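Local coordinates for protein tryptophan decarboxylase 1 (Oryza sativa subsp. japonica, PDB 6KHO) that catalyses the pyridoxal-phosphate-dependent decarboxylation of L-tryptophan to tryptamine and of 5-hydroxy-L-tryptophan to serotonin, working as a homodimer, at residues Gly173-Ser176 / Glu177-Val181; Thr371-Lys374 / Asp375-Val378; Thr182-Ala185 / Ala186-Ala190. All blocks are in the same frame, centred on the assembly; numbering follows the deposited sequence.

Contact 1. Residues Gly173-Ser176 / Glu177-Val181. With PLP (pyridoxal-5'-phosphate), chain C.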
loop_
_atom_site.group_PDB
_atom_site.type_symbol
_atom_site.label_atom_id
_atom_site.label_comp_id
_atom_site.label_asym_id
_atom_site.label_seq_id
_atom_site.Cartn_x
_atom_site.Cartn_y
_atom_site.Cartn_z
ATOM N N GLY A 173 2.058 -2.848 -3.465
ATOM C CA GLY A 173 1.214 -3.546 -2.510
ATOM C C GLY A 173 0.312 -4.586 -3.156
ATOM O O GLY A 173 0.105 -5.666 -2.599
ATOM N N THR A 174 -0.225 -4.291 -4.348
ATOM C CA THR A 174 -1.319 -5.083 -4.898
ATOM C C THR A 174 -1.185 -5.232 -6.406
ATOM O O THR A 174 -0.573 -4.408 -7.088
ATOM C CB THR A 174 -2.703 -4.450 -4.619
ATOM O OG1 THR A 174 -2.754 -3.134 -5.196
ATOM C CG2 THR A 174 -2.995 -4.366 -3.112
ATOM N N THR A 175 -1.835 -6.275 -6.927
ATOM C CA THR A 175 -1.968 -6.404 -8.374
ATOM C C THR A 175 -2.764 -5.239 -8.957
ATOM O O THR A 175 -2.470 -4.768 -10.063
ATOM C CB THR A 175 -2.611 -7.753 -8.718
ATOM O OG1 THR A 175 -1.701 -8.801 -8.363
ATOM C CG2 THR A 175 -2.914 -7.866 -10.216
ATOM N N SER A 176 -3.750 -4.725 -8.211
ATOM C CA SER A 176 -4.536 -3.607 -8.722
ATOM C C SER A 176 -3.658 -2.400 -9.040
ATOM O O SER A 176 -3.838 -1.767 -10.086
ATOM C CB SER A 176 -5.630 -3.215 -7.727
ATOM O OG SER A 176 -6.487 -4.314 -7.464
ATOM N N GLU A 177 -2.716 -2.054 -8.147
ATOM C CA GLU A 177 -1.823 -0.935 -8.436
ATOM C C GLU A 177 -0.934 -1.230 -9.639
ATOM O O GLU A 177 -0.634 -0.331 -10.430
ATOM C CB GLU A 177 -0.954 -0.582 -7.219
ATOM C CG GLU A 177 -0.205 0.766 -7.432
ATOM C CD GLU A 177 0.558 1.235 -6.210
ATOM O OE1 GLU A 177 0.489 0.545 -5.165
ATOM O OE2 GLU A 177 1.225 2.295 -6.294
ATOM N N ALA A 178 -0.472 -2.475 -9.775
ATOM C CA ALA A 178 0.329 -2.834 -10.936
ATOM C C ALA A 178 -0.486 -2.703 -12.222
ATOM O O ALA A 178 0.024 -2.235 -13.251
ATOM C CB ALA A 178 0.870 -4.257 -10.767
ATOM N N MET A 179 -1.758 -3.095 -12.172
ATOM C CA MET A 179 -2.628 -2.894 -13.319
ATOM C C MET A 179 -2.843 -1.415 -13.577
ATOM O O MET A 179 -2.809 -0.969 -14.729
ATOM C CB MET A 179 -3.968 -3.589 -13.090
ATOM C CG MET A 179 -3.900 -5.083 -13.248
ATOM S SD MET A 179 -5.377 -5.873 -12.588
ATOM C CE MET A 179 -5.070 -7.574 -13.066
ATOM N N LEU A 180 -3.066 -0.641 -12.519
ATOM C CA LEU A 180 -3.404 0.770 -12.694
ATOM C C LEU A 180 -2.250 1.539 -13.333
ATOM O O LEU A 180 -2.456 2.348 -14.246
ATOM C CB LEU A 180 -3.779 1.392 -11.351
ATOM C CG LEU A 180 -3.980 2.913 -11.302
ATOM C CD1 LEU A 180 -5.039 3.370 -12.320
ATOM C CD2 LEU A 180 -4.390 3.355 -9.916
ATOM N N VAL A 181 -1.024 1.311 -12.859
ATOM C CA VAL A 181 0.067 2.131 -13.374
ATOM C C VAL A 181 0.394 1.740 -14.817
ATOM O O VAL A 181 0.749 2.601 -15.628
ATOM C CB VAL A 181 1.300 2.069 -12.446
ATOM C CG1 VAL A 181 0.953 2.569 -11.029
ATOM C CG2 VAL A 181 1.924 0.668 -12.388
HETATM N N1 PLP C . -5.364 -11.343 -9.919
HETATM C C2 PLP C . -5.224 -12.689 -9.647
HETATM C C2A PLP C . -5.065 -13.698 -10.742
HETATM C C3 PLP C . -5.236 -13.129 -8.332
HETATM O O3 PLP C . -5.095 -14.464 -8.066
HETATM C C4 PLP C . -5.372 -12.219 -7.290
HETATM C C4A PLP C . -5.008 -12.625 -5.891
HETATM C C5 PLP C . -5.514 -10.866 -7.564
HETATM C C6 PLP C . -5.513 -10.431 -8.887
HETATM C C5A PLP C . -5.677 -9.922 -6.392
HETATM O O4P PLP C . -5.520 -8.564 -6.733
HETATM P P PLP C . -5.075 -7.469 -5.617
HETATM O O1P PLP C . -5.923 -7.596 -4.381
HETATM O O2P PLP C . -5.220 -6.111 -6.258
HETATM O O3P PLP C . -3.634 -7.676 -5.184
HETATM O O HOH W 1 2.193 0.086 -3.317
HETATM O O HOH W 2 -1.077 -1.272 -3.903
#
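Thr174 lays its OG1 against the backbone of Glu177, three residues on, where OG1 accepts a hydrogen bond from Glu177 N at 3.1 Å and touches CB of the same residue. The threonine is the N-cap of the helix that begins at Thr175, and its chi1 of 59° folds OG1 in between its own N and carbonyl carbon, facing the first turn. The Glu177 carboxylate adds a water-mediated layer: OE1 receives one water held by Gly173 N and another bound to Thr174 OG1, while OE2 has its partner in Val378. Across the first turn, Thr175 CG2 meets Met179 CE at 3.6 Å, and Met179 N donates to Thr175 O, closing that turn of the helix. The capped end grips the cofactor phosphate. Thr175 N donates to PLP O3P at 2.9 Å and Ser176 N to PLP O2P at 2.8 Å, and Gly381 N of the second subunit also binds the cofactor. Two backbone N-H groups at a helix start, probably aided by the helix dipole, make this the phosphate-binding cup characteristic of fold-type I PLP enzymes, to which the group II decarboxylases belong.

Contact 2. Residues Thr371-Lys374 / Asp375-Val378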
loop_
_atom_site.group_PDB
_atom_site.type_symbol
_atom_site.label_atom_id
_atom_site.label_comp_id
_atom_site.label_asym_id
_atom_site.label_seq_id
_atom_site.Cartn_x
_atom_site.Cartn_y
_atom_site.Cartn_z
ATOM N N THR A 371 17.054 4.942 -9.803
ATOM C CA THR A 371 15.616 5.071 -10.008
ATOM C C THR A 371 14.971 5.331 -8.652
ATOM O O THR A 371 15.115 4.522 -7.730
ATOM C CB THR A 371 15.004 3.836 -10.678
ATOM O OG1 THR A 371 15.562 3.669 -11.983
ATOM C CG2 THR A 371 13.488 4.018 -10.855
ATOM N N ASP A 372 14.319 6.484 -8.512
ATOM C CA ASP A 372 13.548 6.773 -7.310
ATOM C C ASP A 372 12.195 6.096 -7.454
ATOM O O ASP A 372 11.469 6.351 -8.425
ATOM C CB ASP A 372 13.401 8.281 -7.110
ATOM C CG ASP A 372 14.747 8.975 -6.994
ATOM O OD1 ASP A 372 15.578 8.519 -6.180
ATOM O OD2 ASP A 372 14.984 9.963 -7.722
ATOM N N LEU A 373 11.870 5.204 -6.512
ATOM C CA LEU A 373 10.735 4.320 -6.735
ATOM C C LEU A 373 9.395 5.007 -6.520
ATOM O O LEU A 373 8.365 4.452 -6.920
ATOM C CB LEU A 373 10.859 3.059 -5.869
ATOM C CG LEU A 373 12.051 2.197 -6.335
ATOM C CD1 LEU A 373 12.362 1.054 -5.373
ATOM C CD2 LEU A 373 11.860 1.661 -7.734
ATOM N N LYS A 374 9.372 6.225 -5.975
ATOM C CA LYS A 374 8.154 7.024 -6.075
ATOM C C LYS A 374 7.722 7.233 -7.528
ATOM O O LYS A 374 6.533 7.454 -7.788
ATOM C CB LYS A 374 8.344 8.379 -5.406
ATOM C CG LYS A 374 9.370 9.274 -6.095
ATOM C CD LYS A 374 9.362 10.658 -5.443
ATOM C CE LYS A 374 10.258 11.628 -6.180
ATOM N NZ LYS A 374 9.612 12.028 -7.473
ATOM N N ASP A 375 8.650 7.147 -8.478
ATOM C CA ASP A 375 8.342 7.370 -9.880
ATOM C C ASP A 375 7.862 6.101 -10.572
ATOM O O ASP A 375 7.640 6.120 -11.783
ATOM C CB ASP A 375 9.570 7.937 -10.611
ATOM C CG ASP A 375 9.999 9.311 -10.092
ATOM O OD1 ASP A 375 9.179 10.054 -9.515
ATOM O OD2 ASP A 375 11.180 9.655 -10.275
ATOM N N MET A 376 7.683 5.006 -9.828
ATOM C CA MET A 376 7.187 3.745 -10.366
ATOM C C MET A 376 5.905 3.285 -9.675
ATOM O O MET A 376 5.511 2.126 -9.828
ATOM C CB MET A 376 8.256 2.655 -10.245
ATOM C CG MET A 376 9.517 2.942 -11.028
ATOM S SD MET A 376 9.324 2.369 -12.717
ATOM C CE MET A 376 9.349 0.587 -12.489
ATOM N N GLN A 377 5.239 4.166 -8.929
ATOM C CA GLN A 377 4.079 3.790 -8.119
ATOM C C GLN A 377 3.139 4.982 -8.051
ATOM O O GLN A 377 3.460 6.074 -8.533
ATOM C CB GLN A 377 4.496 3.370 -6.699
ATOM C CG GLN A 377 5.070 4.539 -5.907
ATOM C CD GLN A 377 5.546 4.163 -4.492
ATOM O OE1 GLN A 377 5.843 3.003 -4.208
ATOM N NE2 GLN A 377 5.604 5.153 -3.608
ATOM N N VAL A 378 1.996 4.783 -7.392
ATOM C CA VAL A 378 1.024 5.869 -7.234
ATOM C C VAL A 378 1.500 6.898 -6.209
ATOM O O VAL A 378 1.490 8.109 -6.470
ATOM C CB VAL A 378 -0.357 5.289 -6.867
ATOM C CG1 VAL A 378 -1.304 6.394 -6.366
ATOM C CG2 VAL A 378 -0.941 4.559 -8.084
HETATM O O HOH W 3 13.478 8.168 -10.743
#
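This is a local turn contact, a short 3-10 turn in the loop between helix 363-366 and helix 386-420, with a salt bridge between adjacent side chains on it. Two backbone bonds define the turn: Asp375 N donates to Asp372 O at 2.9 Å and Met376 N to Leu373 O at 3.0 Å. On one side Lys374 and Asp375 run alongside each other, and Lys374 NZ meets Asp375 OD1 at 2.9 Å from the syn side of the carboxylate. Lys374 CG sits between the backbone N and the carbonyl carbon (chi1 66°), and a bend at chi4 turns the ammonium toward OD1. The ammonium also donates to Thr355 O, so it ties the turn to a neighbouring loop. Replacing Lys374 by an alanine would probably leave Asp375 OD1 without its charged mate and Thr355 O without this donor. The other carboxylate oxygen, Asp375 OD2, takes a water at 2.8 Å that also accepts from Asp372 N. Asp372 OD2 lies 4.6 Å from Asp375 OD2; its hydrogen bond with Ser365, and that of OD1 from Trp129 N, are likely to ease the repulsion. Gln377 brings its CG to 3.4 Å from Leu373 O, and its amide binds Arg382 through OE1 and the Gly379 and Gly381 carbonyls through NE2. Leu373 packs on helix 133-149, Met376 on strand 168-172, and Val378 on helix 175-194, while Gln377 O accepts from Lys219 of the second subunit.

Contact 3. Residues Thr182-Ala185 / Ala186-Ala190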
loop_
_atom_site.group_PDB
_atom_site.type_symbol
_atom_site.label_atom_id
_atom_site.label_comp_id
_atom_site.label_asym_id
_atom_site.label_seq_id
_atom_site.Cartn_x
_atom_site.Cartn_y
_atom_site.Cartn_z
ATOM N N THR A 182 0.271 0.460 -15.176
ATOM C CA THR A 182 0.523 0.102 -16.572
ATOM C C THR A 182 -0.621 0.544 -17.478
ATOM O O THR A 182 -0.384 0.896 -18.639
ATOM C CB THR A 182 0.772 -1.401 -16.738
ATOM O OG1 THR A 182 -0.337 -2.163 -16.227
ATOM C CG2 THR A 182 2.067 -1.808 -16.034
ATOM N N LEU A 183 -1.862 0.519 -16.979
ATOM C CA LEU A 183 -2.971 1.085 -17.744
ATOM C C LEU A 183 -2.761 2.570 -17.994
ATOM O O LEU A 183 -3.093 3.076 -19.074
ATOM C CB LEU A 183 -4.300 0.874 -17.017
ATOM C CG LEU A 183 -4.964 -0.484 -17.163
ATOM C CD1 LEU A 183 -5.916 -0.704 -15.987
ATOM C CD2 LEU A 183 -5.713 -0.525 -18.495
ATOM N N VAL A 184 -2.232 3.288 -17.003
ATOM C CA VAL A 184 -2.016 4.718 -17.174
ATOM C C VAL A 184 -0.925 4.965 -18.209
ATOM O O VAL A 184 -1.058 5.840 -19.070
ATOM C CB VAL A 184 -1.691 5.379 -15.826
ATOM C CG1 VAL A 184 -1.050 6.749 -16.045
ATOM C CG2 VAL A 184 -2.977 5.527 -15.008
ATOM N N ALA A 185 0.145 4.172 -18.176
ATOM C CA ALA A 185 1.192 4.326 -19.185
ATOM C C ALA A 185 0.654 4.032 -20.586
ATOM O O ALA A 185 0.913 4.784 -21.535
ATOM C CB ALA A 185 2.379 3.425 -18.846
ATOM N N ALA A 186 -0.115 2.951 -20.732
ATOM C CA ALA A 186 -0.678 2.617 -22.041
ATOM C C ALA A 186 -1.654 3.690 -22.501
ATOM O O ALA A 186 -1.635 4.101 -23.670
ATOM C CB ALA A 186 -1.363 1.251 -21.996
ATOM N N ARG A 187 -2.515 4.153 -21.587
ATOM C CA ARG A 187 -3.451 5.232 -21.884
ATOM C C ARG A 187 -2.735 6.474 -22.402
ATOM O O ARG A 187 -3.114 7.045 -23.434
ATOM C CB ARG A 187 -4.259 5.575 -20.630
ATOM C CG ARG A 187 -5.303 6.693 -20.823
ATOM C CD ARG A 187 -5.758 7.285 -19.476
ATOM N NE ARG A 187 -4.711 8.111 -18.867
ATOM C CZ ARG A 187 -4.729 8.573 -17.618
ATOM N NH1 ARG A 187 -5.747 8.292 -16.802
ATOM N NH2 ARG A 187 -3.716 9.313 -17.179
ATOM N N ASP A 188 -1.695 6.910 -21.691
ATOM C CA ASP A 188 -1.044 8.160 -22.065
ATOM C C ASP A 188 -0.386 8.041 -23.437
ATOM O O ASP A 188 -0.433 8.985 -24.236
ATOM C CB ASP A 188 -0.039 8.570 -20.982
ATOM C CG ASP A 188 -0.738 9.040 -19.689
ATOM O OD1 ASP A 188 -1.984 9.218 -19.726
ATOM O OD2 ASP A 188 -0.053 9.238 -18.647
ATOM N N ALA A 189 0.189 6.873 -23.739
ATOM C CA ALA A 189 0.819 6.666 -25.036
ATOM C C ALA A 189 -0.218 6.642 -26.152
ATOM O O ALA A 189 0.011 7.207 -27.230
ATOM C CB ALA A 189 1.630 5.370 -25.020
ATOM N N ALA A 190 -1.366 6.002 -25.910
ATOM C CA ALA A 190 -2.410 5.926 -26.927
ATOM C C ALA A 190 -2.985 7.306 -27.232
ATOM O O ALA A 190 -3.172 7.668 -28.403
ATOM C CB ALA A 190 -3.515 4.965 -26.474
#
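With CG1 anti to the backbone N (chi1 163°), Val184 sends that methyl forward along the helix to 3.7 Å from Asp188 OD2, one turn on, and to 3.9 Å from Arg187 NH2. Arg187 leaves the backbone with CG anti to N and then bends at chi3 (72°), which swings its guanidinium round to the Asp188 carboxylate. The salt bridge is side-on: NE and NH2 both donate to the single oxygen Asp188 OD1, each at 3.1 Å, and that oxygen lies at the edge of the guanidinium, in its plane. Val184 CG2 lies over one guanidinium face, 4.1 Å above the plane and offset toward the rim, which, with the carboxylate and the carbonyls that bind NH1 and NH2, probably limits its rotation. All this rides on the middle of helix 175-194, which flanks the large mixed sheet of the fold-type I PLP-binding domain. Regular i to i+4 backbone bonds run through it; Asp188 N, for example, reaches Val184 O at 2.9 Å. The alanines Ala185 and Ala186 keep the sheet-facing side slim, and both touch Trp294 on strand 294-298. Arg187 has further partners, since NH1 binds Ala224 O of its own chain and Leu223 O of the second subunit, and NH2 binds Arg222 O of that subunit. The remaining carboxylate oxygen, Asp188 OD2, hydrogen-bonds Ser352 OG.

How the contacts relate
Contacts 1 and 3 are successive lengths of one helix, 175-194, with centres 14 Å apart: the first holds the cofactor phosphate at the N-terminal end, the second lies farther along it, away from the cofactor, Leu183 being about 11 Å from a PLP by side chain. Contact 2 comes in from a distant part of the sequence and meets contact 1 directly, Val378 N probably hydrogen-bonding Glu177 OE2 at 2.8 Å and Val378 CG2 packing on Val181 CG1 at 4.0 Å. It does not touch contact 3; their nearest atoms are about 7 Å apart. The turn leads into Gly379-Gly381; since Gly381 N of the second subunit binds the PLP of contact 1, this chain's copy probably serves the other PLP.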